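Local atomic coordinates of NADP-dependent 2-hydroxyacid dehydrogenase (Rhizobium etli, PDB entry 4XCV), a protein that probably catalyses the NADP(H)-dependent interconversion of 2-hydroxyacids and 2-ketoacids, as a member of the D-isomer specific 2-hydroxyacid dehydrogenase family. Residues E298-R303 and L310-D315; I91-D96 and L148-Q153; D243-V248 and D269-E274. All coordinates share one frame; numbering follows the deposited sequence. Where two conformers were deposited one is given.

In the fold
The chain first builds the parallel sheet that ends at strand 91-92. It then builds the seven-stranded nucleotide-binding sheet. Interaction 2 closes a loop of 51 residues: it brings the exit of strand 91-92 to the start of helix 150-162, across the cofactor in the cleft between the two domains. Interaction 3 follows within the nucleotide-binding domain and ties helix 241-250 to the loop before strand 278-280. Interaction 1 is a short closure near the C terminus, where helix 292-305, back on the first domain, meets the loop after it. None nests or crosses. Interactions 1 and 2 touch through backbone pairing of residues 312 and 314 with 93 and 91. Interaction 3 stands apart from both.

Interaction 1 (E298-R303 and L310-D315); sequences EMQIAR and LQFVID
The backbones of helix segment 298-303 and irregular segment 310-315 come nearest at Gln-300 and Leu-310, whose CA atoms are 6.0 Å apart. Gln-300 reaches over with a chain bent at chi2 (-62°), which turns its amide to grip Gln-311 twice. Gln-311 N donates to Gln-300 OE1 at 2.9 Å. This bond is nearly straight at the hydrogen (172°), but the donor sits above the carbonyl plane. Gln-300 NE2 returns a bond of 3.0 Å to Gln-311 OE1, and here the donor lies in the carbonyl plane, on a lone pair. One buried amide thus fixes both the backbone and the side chain of Gln-311. Here the loop after helix 292-305 folds back on the helix, in the sheet domain that starts the chain: Gln-300 and Leu-310 also touch strand 69-72, and Phe-312 and Ile-314 pair by backbone bonds with Arg-93 and Ile-91. Arg-303 stacks on the other amide. Its guanidinium plane lies 4° from the amide plane of Gln-311, with Gln-311 NE2 over the centre of one face and 3.5 Å from Arg-303 CZ. The bend of Arg-303 at chi3 lays the guanidinium on this amide, and Arg-303 NH2 is held by the carbonyl O of Pro-309. Leu-310 CD2 packs 3.7 Å from Gln-300 O. Phe-312 CE2 lies 4.0 Å from Gln-300 NE2, an oblique approach to the ring.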
loop_
_atom_site.group_PDB
_atom_site.type_symbol
_atom_site.label_atom_id
_atom_site.label_comp_id
_atom_site.label_asym_id
_atom_site.label_seq_id
_atom_site.Cartn_x
_atom_site.Cartn_y
_atom_site.Cartn_z
ATOM N N GLU A 298 -21.076 24.007 -7.819
ATOM C CA GLU A 298 -21.042 25.429 -7.457
ATOM C C GLU A 298 -19.785 26.137 -8.016
ATOM O O GLU A 298 -19.889 27.256 -8.514
ATOM C CB GLU A 298 -21.102 25.566 -5.937
ATOM C CG GLU A 298 -22.449 25.199 -5.331
ATOM C CD GLU A 298 -22.324 24.949 -3.834
ATOM O OE1 GLU A 298 -21.195 25.110 -3.259
ATOM O OE2 GLU A 298 -23.345 24.597 -3.194
ATOM N N MET A 299 -18.656 25.484 -7.915
ATOM C CA MET A 299 -17.395 26.046 -8.401
ATOM C C MET A 299 -17.434 26.214 -9.899
ATOM O O MET A 299 -16.949 27.217 -10.426
ATOM C CB MET A 299 -16.219 25.161 -8.025
ATOM C CG MET A 299 -14.957 25.438 -8.802
ATOM S SD MET A 299 -13.610 24.574 -8.017
ATOM C CE MET A 299 -14.391 23.187 -7.359
ATOM N N GLN A 300 -17.962 25.211 -10.617
ATOM C CA GLN A 300 -18.037 25.342 -12.078
ATOM C C GLN A 300 -18.997 26.408 -12.528
ATOM O O GLN A 300 -18.765 27.106 -13.514
ATOM C CB GLN A 300 -18.323 23.977 -12.732
ATOM C CG GLN A 300 -17.207 22.968 -12.484
ATOM C CD GLN A 300 -15.879 23.387 -13.072
ATOM O OE1 GLN A 300 -15.819 23.972 -14.147
ATOM N NE2 GLN A 300 -14.818 23.148 -12.349
ATOM N N ILE A 301 -20.110 26.549 -11.796
ATOM C CA ILE A 301 -21.050 27.656 -12.077
ATOM C C ILE A 301 -20.331 28.979 -11.880
ATOM O O ILE A 301 -20.530 29.891 -12.717
ATOM C CB ILE A 301 -22.291 27.525 -11.173
ATOM C CG1 ILE A 301 -23.158 26.391 -11.664
ATOM C CG2 ILE A 301 -23.109 28.828 -11.165
ATOM C CD1 ILE A 301 -24.314 26.019 -10.727
ATOM N N ALA A 302 -19.544 29.105 -10.799
ATOM C CA ALA A 302 -18.837 30.379 -10.553
ATOM C C ALA A 302 -17.897 30.679 -11.718
ATOM O O ALA A 302 -17.862 31.811 -12.196
ATOM C CB ALA A 302 -18.074 30.330 -9.246
ATOM N N ARG A 303 -17.145 29.683 -12.174
ATOM C CA ARG A 303 -16.255 29.902 -13.326
ATOM C C ARG A 303 -17.066 30.330 -14.528
ATOM O O ARG A 303 -16.730 31.303 -15.205
ATOM C CB ARG A 303 -15.528 28.628 -13.683
ATOM C CG ARG A 303 -14.455 28.247 -12.701
ATOM C CD ARG A 303 -13.832 26.913 -13.061
ATOM N NE ARG A 303 -13.192 26.972 -14.370
ATOM C CZ ARG A 303 -11.960 27.382 -14.577
ATOM N NH1 ARG A 303 -11.162 27.780 -13.577
ATOM N NH2 ARG A 303 -11.501 27.490 -15.842
ATOM N N LEU A 310 -15.570 26.079 -18.526
ATOM C CA LEU A 310 -15.902 24.925 -17.718
ATOM C C LEU A 310 -14.785 23.918 -17.780
ATOM O O LEU A 310 -14.117 23.781 -18.834
ATOM C CB LEU A 310 -17.155 24.277 -18.202
ATOM C CG LEU A 310 -18.456 25.059 -18.033
ATOM C CD1 LEU A 310 -19.527 24.516 -18.993
ATOM C CD2 LEU A 310 -18.981 25.088 -16.598
ATOM N N GLN A 311 -14.553 23.246 -16.681
ATOM C CA GLN A 311 -13.573 22.159 -16.616
ATOM C C GLN A 311 -14.282 20.798 -16.671
ATOM O O GLN A 311 -15.454 20.679 -16.355
ATOM C CB GLN A 311 -12.760 22.302 -15.333
ATOM C CG GLN A 311 -11.960 23.584 -15.289
ATOM C CD GLN A 311 -11.351 23.896 -13.968
ATOM O OE1 GLN A 311 -11.942 23.686 -12.914
ATOM N NE2 GLN A 311 -10.139 24.459 -14.022
ATOM N N PHE A 312 -13.552 19.758 -17.031
ATOM C CA PHE A 312 -14.051 18.383 -16.983
ATOM C C PHE A 312 -15.228 18.168 -17.935
ATOM O O PHE A 312 -16.132 17.366 -17.644
ATOM C CB PHE A 312 -14.404 17.947 -15.544
ATOM C CG PHE A 312 -13.388 18.346 -14.530
ATOM C CD1 PHE A 312 -12.091 17.832 -14.581
ATOM C CD2 PHE A 312 -13.692 19.284 -13.577
ATOM C CE1 PHE A 312 -11.160 18.233 -13.642
ATOM C CE2 PHE A 312 -12.770 19.669 -12.630
ATOM C CZ PHE A 312 -11.506 19.170 -12.685
ATOM N N VAL A 313 -15.214 18.863 -19.053
ATOM C CA VAL A 313 -16.245 18.727 -20.062
ATOM C C VAL A 313 -15.991 17.466 -20.850
ATOM O O VAL A 313 -14.844 17.206 -21.268
ATOM C CB VAL A 313 -16.311 19.938 -20.990
ATOM C CG1 VAL A 313 -17.363 19.766 -22.078
ATOM C CG2 VAL A 313 -16.552 21.225 -20.200
ATOM N N ILE A 314 -17.013 16.677 -21.025
ATOM C CA ILE A 314 -16.810 15.465 -21.772
ATOM C C ILE A 314 -16.784 15.710 -23.266
ATOM O O ILE A 314 -17.377 16.640 -23.836
ATOM C CB ILE A 314 -17.788 14.412 -21.370
ATOM C CG1 ILE A 314 -19.159 14.798 -21.815
ATOM C CG2 ILE A 314 -17.695 14.134 -19.844
ATOM C CD1 ILE A 314 -19.598 14.080 -23.037
ATOM N N ASP A 315 -16.102 14.786 -23.912
ATOM C CA ASP A 315 -15.921 14.794 -25.355
ATOM C C ASP A 315 -17.040 13.951 -25.926
ATOM O O ASP A 315 -17.023 12.726 -25.862
ATOM C CB ASP A 315 -14.535 14.176 -25.645
ATOM C CG ASP A 315 -14.174 14.097 -27.117
ATOM O OD1 ASP A 315 -15.049 14.105 -27.993
ATOM O OD2 ASP A 315 -12.947 13.974 -27.365
#

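Interaction 2 (I91-D96 and L148-Q153); sequences IVRFVD and LGILGQ. With NDP (NADPH dihydro-nicotinamide-adenine-dinucleotide phosphate), chain B.
Arg-93 NH2 donates to O2N of the nicotinamide-side phosphate of NADPH at 2.6 Å, with an angle of 159° at the hydrogen. The same oxygen takes a weak second bond from Arg-93 NH1 and lies at the edge of the guanidinium, in its plane. Across the cofactor stands the glycine-rich turn of a Rossmann fold, a strand-turn-helix whose sequence fits the GxGxxG pattern at Gly-147, Gly-149 and Gly-152. Backbone amides at the start of helix 150-162 meet the diphosphate: Ile-150 N bonds to O1A of NADPH at 3.1 Å, and Leu-151 N to O1N at 3.0 Å. The positive helix end and the arginine probably share in balancing its charge. Gly-149, at the N-cap, brings its CA to 3.2 Å from O5B of NADPH. Leu-148 N holds the ribose hydroxyl oxygen O3B. The chain of Arg-93 is extended from CG to NE, which carries the guanidinium from the end of strand 91-92 to the cofactor. Val-95 CG2 covers one face of the group over its centre, and O2A of NADPH lies above the opposite face toward the rim. Arg-93 NH1 is also bonded to the carbonyl O of Ala-75. Direct contact between the segments is slight: Ile-150 CG1 meets the guanidinium edge 3.9 Å from Arg-93 NH2, and Ile-150 CG2 lies 4.3 Å from Val-95 CG1.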
loop_
_atom_site.group_PDB
_atom_site.type_symbol
_atom_site.label_atom_id
_atom_site.label_comp_id
_atom_site.label_asym_id
_atom_site.label_seq_id
_atom_site.Cartn_x
_atom_site.Cartn_y
_atom_site.Cartn_z
ATOM N N ILE A 91 -21.514 19.019 -21.135
ATOM C CA ILE A 91 -21.770 18.104 -20.053
ATOM C C ILE A 91 -20.499 17.983 -19.245
ATOM O O ILE A 91 -19.437 17.639 -19.792
ATOM C CB ILE A 91 -22.151 16.723 -20.592
ATOM C CG1 ILE A 91 -23.450 16.822 -21.412
ATOM C CG2 ILE A 91 -22.306 15.748 -19.433
ATOM C CD1 ILE A 91 -23.684 15.674 -22.323
ATOM N N VAL A 92 -20.585 18.301 -17.978
ATOM C CA VAL A 92 -19.447 18.361 -17.057
ATOM C C VAL A 92 -19.472 17.137 -16.164
ATOM O O VAL A 92 -20.477 16.883 -15.493
ATOM C CB VAL A 92 -19.513 19.665 -16.196
ATOM C CG1 VAL A 92 -18.446 19.720 -15.117
ATOM C CG2 VAL A 92 -19.407 20.873 -17.071
ATOM N N ARG A 93 -18.384 16.369 -16.130
ATOM C CA ARG A 93 -18.355 15.220 -15.235
ATOM C C ARG A 93 -17.882 15.593 -13.859
ATOM O O ARG A 93 -17.270 16.625 -13.642
ATOM C CB ARG A 93 -17.566 14.067 -15.828
ATOM C CG ARG A 93 -16.123 14.323 -15.835
ATOM C CD ARG A 93 -15.452 13.213 -16.653
ATOM N NE ARG A 93 -14.078 13.164 -16.362
ATOM C CZ ARG A 93 -13.532 12.322 -15.484
ATOM N NH1 ARG A 93 -14.231 11.402 -14.794
ATOM N NH2 ARG A 93 -12.264 12.423 -15.298
ATOM N N PHE A 94 -18.288 14.792 -12.891
ATOM C CA PHE A 94 -17.983 15.035 -11.538
ATOM C C PHE A 94 -16.615 14.501 -11.296
ATOM O O PHE A 94 -16.424 13.283 -11.308
ATOM C CB PHE A 94 -19.015 14.381 -10.636
ATOM C CG PHE A 94 -18.694 14.484 -9.181
ATOM C CD1 PHE A 94 -17.962 15.555 -8.632
ATOM C CD2 PHE A 94 -19.180 13.525 -8.319
ATOM C CE1 PHE A 94 -17.656 15.608 -7.316
ATOM C CE2 PHE A 94 -18.932 13.632 -6.957
ATOM C CZ PHE A 94 -18.164 14.673 -6.470
ATOM N N VAL A 95 -15.641 15.390 -11.161
ATOM C CA VAL A 95 -14.317 15.064 -10.787
ATOM C C VAL A 95 -14.101 15.636 -9.411
ATOM O O VAL A 95 -13.953 16.866 -9.192
ATOM C CB VAL A 95 -13.243 15.554 -11.800
ATOM C CG1 VAL A 95 -11.846 15.302 -11.277
ATOM C CG2 VAL A 95 -13.430 14.836 -13.114
ATOM N N ASP A 96 -14.254 14.716 -8.469
ATOM C CA ASP A 96 -14.032 15.062 -7.079
ATOM C C ASP A 96 -12.508 15.118 -6.928
ATOM O O ASP A 96 -11.787 14.087 -6.776
ATOM C CB ASP A 96 -14.689 14.033 -6.202
ATOM C CG ASP A 96 -14.567 14.347 -4.726
ATOM O OD1 ASP A 96 -13.778 15.247 -4.372
ATOM O OD2 ASP A 96 -15.241 13.639 -3.936
ATOM N N LEU A 148 -5.102 6.654 -18.471
ATOM C CA LEU A 148 -4.100 7.579 -17.986
ATOM C C LEU A 148 -4.732 8.945 -17.878
ATOM O O LEU A 148 -4.159 9.959 -18.336
ATOM C CB LEU A 148 -2.886 7.581 -18.912
ATOM C CG LEU A 148 -2.129 6.273 -18.953
ATOM C CD1 LEU A 148 -1.001 6.401 -19.938
ATOM C CD2 LEU A 148 -1.629 5.810 -17.569
ATOM N N GLY A 149 -5.913 9.004 -17.277
ATOM C CA GLY A 149 -6.623 10.272 -17.062
ATOM C C GLY A 149 -6.332 10.774 -15.662
ATOM O O GLY A 149 -5.217 10.590 -15.130
ATOM N N ILE A 150 -7.300 11.419 -15.049
ATOM C CA ILE A 150 -7.110 11.968 -13.720
ATOM C C ILE A 150 -6.686 10.860 -12.747
ATOM O O ILE A 150 -5.703 10.995 -12.011
ATOM C CB ILE A 150 -8.395 12.627 -13.245
ATOM C CG1 ILE A 150 -8.777 13.823 -14.145
ATOM C CG2 ILE A 150 -8.291 12.991 -11.789
ATOM C CD1 ILE A 150 -7.903 15.025 -14.054
ATOM N N LEU A 151 -7.378 9.714 -12.791
ATOM C CA LEU A 151 -7.086 8.651 -11.853
ATOM C C LEU A 151 -5.823 7.895 -12.248
ATOM O O LEU A 151 -4.950 7.688 -11.417
ATOM C CB LEU A 151 -8.284 7.707 -11.721
ATOM C CG LEU A 151 -9.535 8.343 -11.211
ATOM C CD1 LEU A 151 -10.657 7.305 -11.119
ATOM C CD2 LEU A 151 -9.351 9.081 -9.885
ATOM N N GLY A 152 -5.670 7.528 -13.510
ATOM C CA GLY A 152 -4.526 6.729 -13.876
ATOM C C GLY A 152 -3.227 7.454 -13.711
ATOM O O GLY A 152 -2.238 6.830 -13.330
ATOM N N GLN A 153 -3.169 8.739 -13.997
ATOM C CA GLN A 153 -1.888 9.415 -13.839
ATOM C C GLN A 153 -1.461 9.558 -12.396
ATOM O O GLN A 153 -0.267 9.558 -12.104
ATOM C CB GLN A 153 -1.884 10.746 -14.560
ATOM C CG GLN A 153 -1.929 10.588 -16.065
ATOM C CD GLN A 153 -1.946 11.930 -16.766
ATOM O OE1 GLN A 153 -2.815 12.215 -17.618
ATOM N NE2 GLN A 153 -0.980 12.740 -16.446
HETATM P PA NDP B . -10.516 10.358 -17.542
HETATM O O1A NDP B . -9.704 11.457 -16.930
HETATM O O2A NDP B . -11.614 10.676 -18.536
HETATM O O5B NDP B . -9.478 9.339 -18.208
HETATM C C5B NDP B . -9.977 8.258 -19.002
HETATM C C4B NDP B . -8.778 7.525 -19.557
HETATM O O4B NDP B . -9.253 6.370 -20.241
HETATM C C3B NDP B . -8.000 8.366 -20.542
HETATM O O3B NDP B . -6.587 8.104 -20.414
HETATM C C2B NDP B . -8.530 7.839 -21.849
HETATM O O2B NDP B . -7.624 7.964 -22.979
HETATM C C1B NDP B . -8.704 6.357 -21.524
HETATM N N9A NDP B . -9.599 5.663 -22.451
HETATM C C8A NDP B . -10.898 5.964 -22.650
HETATM N N7A NDP B . -11.387 5.180 -23.659
HETATM C C5A NDP B . -10.338 4.422 -24.101
HETATM C C6A NDP B . -10.184 3.501 -25.136
HETATM N N6A NDP B . -11.216 3.129 -25.895
HETATM N N1A NDP B . -8.976 2.954 -25.317
HETATM C C2A NDP B . -7.933 3.299 -24.531
HETATM N N3A NDP B . -7.999 4.187 -23.524
HETATM C C4A NDP B . -9.227 4.719 -23.344
HETATM O O3 NDP B . -11.197 9.466 -16.390
HETATM P PN NDP B . -10.761 9.276 -14.854
HETATM O O1N NDP B . -9.326 8.868 -14.853
HETATM O O2N NDP B . -11.101 10.447 -14.062
HETATM O O5D NDP B . -11.728 8.110 -14.416
HETATM C C5D NDP B . -11.737 6.860 -15.121
HETATM C C4D NDP B . -13.033 6.138 -14.735
HETATM O O4D NDP B . -12.962 5.692 -13.388
HETATM C C3D NDP B . -14.279 6.979 -14.762
HETATM O O3D NDP B . -14.825 7.070 -16.090
HETATM C C2D NDP B . -15.216 6.274 -13.794
HETATM O O2D NDP B . -16.078 5.373 -14.530
HETATM C C1D NDP B . -14.303 5.435 -12.948
HETATM N N1N NDP B . -14.324 5.717 -11.510
HETATM C C2N NDP B . -14.520 4.705 -10.606
HETATM C C3N NDP B . -14.645 4.952 -9.281
HETATM C C7N NDP B . -14.808 3.906 -8.306
HETATM O O7N NDP B . -15.275 4.244 -7.192
HETATM N N7N NDP B . -14.469 2.647 -8.517
HETATM C C4N NDP B . -14.493 6.332 -8.770
HETATM C C5N NDP B . -14.252 7.310 -9.816
HETATM C C6N NDP B . -14.200 7.046 -11.103
HETATM P P2B NDP B . -7.107 9.432 -23.433
HETATM O O1X NDP B . -6.431 9.208 -24.747
HETATM O O2X NDP B . -8.354 10.295 -23.529
HETATM O O3X NDP B . -6.236 9.933 -22.356
#

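Interaction 3 (D243-V248 and D269-E274); sequences DIVSAV and DSPLWE
Val-245 holds CG1 anti to its backbone nitrogen (chi1 176°), which spreads its two methyls over the turn made by Pro-271 and Leu-272. Leu-272 has CG anti to its carbonyl carbon (chi1 -66°), and its CD2 branch is brought back to the helix. The contact lies in the nucleotide-binding domain, a Rossmann fold, where helix 241-250 meets the loop between parallel strands 255-258 and 278-280. It is wholly apolar across the segments. Val-245 CG2 touches Leu-272 CD2 at 3.8 Å, and the two side chains pass each other at a slant. On its other branch, Val-245 CG1 rests 3.9 Å from Pro-271 CB, the two side chains crossing at about a right angle. The side chains of Ile-244 and Leu-272 cross at about a right angle, with Ile-244 CG2 4.0 Å from Leu-272 CD2, so that one methyl serves two residues of the helix. Deeper in, Ile-244 and Leu-272 both pack on Leu-258, and Leu-272 also on Ile-280, while Pro-271 lies at the exposed side. The same loop also meets the second subunit: Glu-274 forms a salt bridge with Arg-128 of that subunit, and Ser-270 O accepts a bond from the same arginine. An ST turn opens the turn at Ser-270. Ser-270 OG accepts from Leu-272 N at 3.0 Å, with an angle of 156° at the hydrogen.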
loop_
_atom_site.group_PDB
_atom_site.type_symbol
_atom_site.label_atom_id
_atom_site.label_comp_id
_atom_site.label_asym_id
_atom_site.label_seq_id
_atom_site.Cartn_x
_atom_site.Cartn_y
_atom_site.Cartn_z
ATOM N N ASP A 243 -15.427 -14.904 -17.138
ATOM C CA ASP A 243 -14.101 -15.136 -17.669
ATOM C C ASP A 243 -13.035 -14.905 -16.603
ATOM O O ASP A 243 -12.000 -15.560 -16.634
ATOM C CB ASP A 243 -13.793 -14.238 -18.868
ATOM C CG ASP A 243 -14.613 -14.552 -20.105
ATOM O OD1 ASP A 243 -15.395 -15.553 -20.127
ATOM O OD2 ASP A 243 -14.450 -13.783 -21.101
ATOM N N ILE A 244 -13.265 -13.966 -15.686
ATOM C CA ILE A 244 -12.360 -13.808 -14.538
ATOM C C ILE A 244 -12.360 -15.116 -13.735
ATOM O O ILE A 244 -11.331 -15.636 -13.394
ATOM C CB ILE A 244 -12.744 -12.626 -13.639
ATOM C CG1 ILE A 244 -12.740 -11.305 -14.411
ATOM C CG2 ILE A 244 -11.832 -12.616 -12.421
ATOM C CD1 ILE A 244 -13.392 -10.201 -13.647
ATOM N N VAL A 245 -13.548 -15.641 -13.429
ATOM C CA VAL A 245 -13.655 -16.866 -12.669
ATOM C C VAL A 245 -12.890 -18.010 -13.372
ATOM O O VAL A 245 -12.105 -18.712 -12.753
ATOM C CB VAL A 245 -15.127 -17.262 -12.451
ATOM C CG1 VAL A 245 -15.263 -18.600 -11.729
ATOM C CG2 VAL A 245 -15.867 -16.188 -11.660
ATOM N N SER A 246 -13.141 -18.221 -14.657
ATOM C CA SER A 246 -12.462 -19.285 -15.381
ATOM C C SER A 246 -10.961 -19.095 -15.410
ATOM O O SER A 246 -10.218 -20.053 -15.275
ATOM C CB SER A 246 -13.033 -19.391 -16.798
ATOM O OG SER A 246 -14.390 -19.855 -16.765
ATOM N N ALA A 247 -10.535 -17.846 -15.615
ATOM C CA ALA A 247 -9.089 -17.552 -15.714
ATOM C C ALA A 247 -8.388 -17.822 -14.390
ATOM O O ALA A 247 -7.249 -18.356 -14.378
ATOM C CB ALA A 247 -8.863 -16.127 -16.182
ATOM N N VAL A 248 -9.024 -17.482 -13.262
ATOM C CA VAL A 248 -8.409 -17.786 -11.970
ATOM C C VAL A 248 -8.391 -19.284 -11.718
ATOM O O VAL A 248 -7.394 -19.834 -11.291
ATOM C CB VAL A 248 -9.102 -17.047 -10.808
ATOM C CG1 VAL A 248 -8.564 -17.513 -9.473
ATOM C CG2 VAL A 248 -8.887 -15.557 -10.948
ATOM N N ASP A 269 -24.426 -15.280 -4.821
ATOM C CA ASP A 269 -23.895 -16.555 -5.304
ATOM C C ASP A 269 -22.756 -16.413 -6.281
ATOM O O ASP A 269 -22.282 -17.428 -6.762
ATOM C CB ASP A 269 -24.979 -17.456 -5.903
ATOM C CG ASP A 269 -25.556 -16.945 -7.190
ATOM O OD1 ASP A 269 -25.270 -15.804 -7.622
ATOM O OD2 ASP A 269 -26.323 -17.747 -7.808
ATOM N N SER A 270 -22.253 -15.206 -6.530
ATOM C CA SER A 270 -21.096 -15.086 -7.408
ATOM C C SER A 270 -19.947 -15.970 -6.931
ATOM O O SER A 270 -19.595 -15.957 -5.734
ATOM C CB SER A 270 -20.621 -13.659 -7.476
ATOM O OG SER A 270 -19.410 -13.608 -8.228
ATOM N N PRO A 271 -19.264 -16.652 -7.848
ATOM C CA PRO A 271 -18.076 -17.407 -7.440
ATOM C C PRO A 271 -16.931 -16.511 -6.995
ATOM O O PRO A 271 -15.970 -16.981 -6.355
ATOM C CB PRO A 271 -17.687 -18.176 -8.727
ATOM C CG PRO A 271 -18.928 -18.247 -9.537
ATOM C CD PRO A 271 -19.654 -16.939 -9.239
ATOM N N LEU A 272 -16.987 -15.235 -7.360
ATOM C CA LEU A 272 -15.872 -14.337 -7.016
ATOM C C LEU A 272 -15.621 -14.232 -5.521
ATOM O O LEU A 272 -14.465 -14.043 -5.098
ATOM C CB LEU A 272 -16.119 -12.950 -7.611
ATOM C CG LEU A 272 -16.122 -12.831 -9.136
ATOM C CD1 LEU A 272 -16.618 -11.469 -9.557
ATOM C CD2 LEU A 272 -14.737 -13.141 -9.698
ATOM N N TRP A 273 -16.685 -14.224 -4.715
ATOM C CA TRP A 273 -16.506 -14.028 -3.301
ATOM C C TRP A 273 -15.501 -14.945 -2.643
ATOM O O TRP A 273 -14.734 -14.515 -1.786
ATOM C CB TRP A 273 -17.828 -14.164 -2.558
ATOM C CG TRP A 273 -18.922 -13.202 -2.899
ATOM C CD1 TRP A 273 -20.021 -13.447 -3.683
ATOM C CD2 TRP A 273 -19.109 -11.902 -2.373
ATOM N NE1 TRP A 273 -20.837 -12.374 -3.704
ATOM C CE2 TRP A 273 -20.294 -11.392 -2.915
ATOM C CE3 TRP A 273 -18.360 -11.090 -1.520
ATOM C CZ2 TRP A 273 -20.779 -10.124 -2.593
ATOM C CZ3 TRP A 273 -18.834 -9.831 -1.222
ATOM C CH2 TRP A 273 -20.026 -9.364 -1.766
ATOM N N GLU A 274 -15.484 -16.220 -3.027
ATOM C CA GLU A 274 -14.677 -17.209 -2.351
ATOM C C GLU A 274 -13.521 -17.702 -3.207
ATOM O O GLU A 274 -12.850 -18.648 -2.823
ATOM C CB GLU A 274 -15.562 -18.368 -1.877
ATOM C CG GLU A 274 -16.514 -17.971 -0.746
ATOM C CD GLU A 274 -17.146 -19.164 -0.059
ATOM O OE1 GLU A 274 -16.429 -19.973 0.557
ATOM O OE2 GLU A 274 -18.377 -19.305 -0.094
#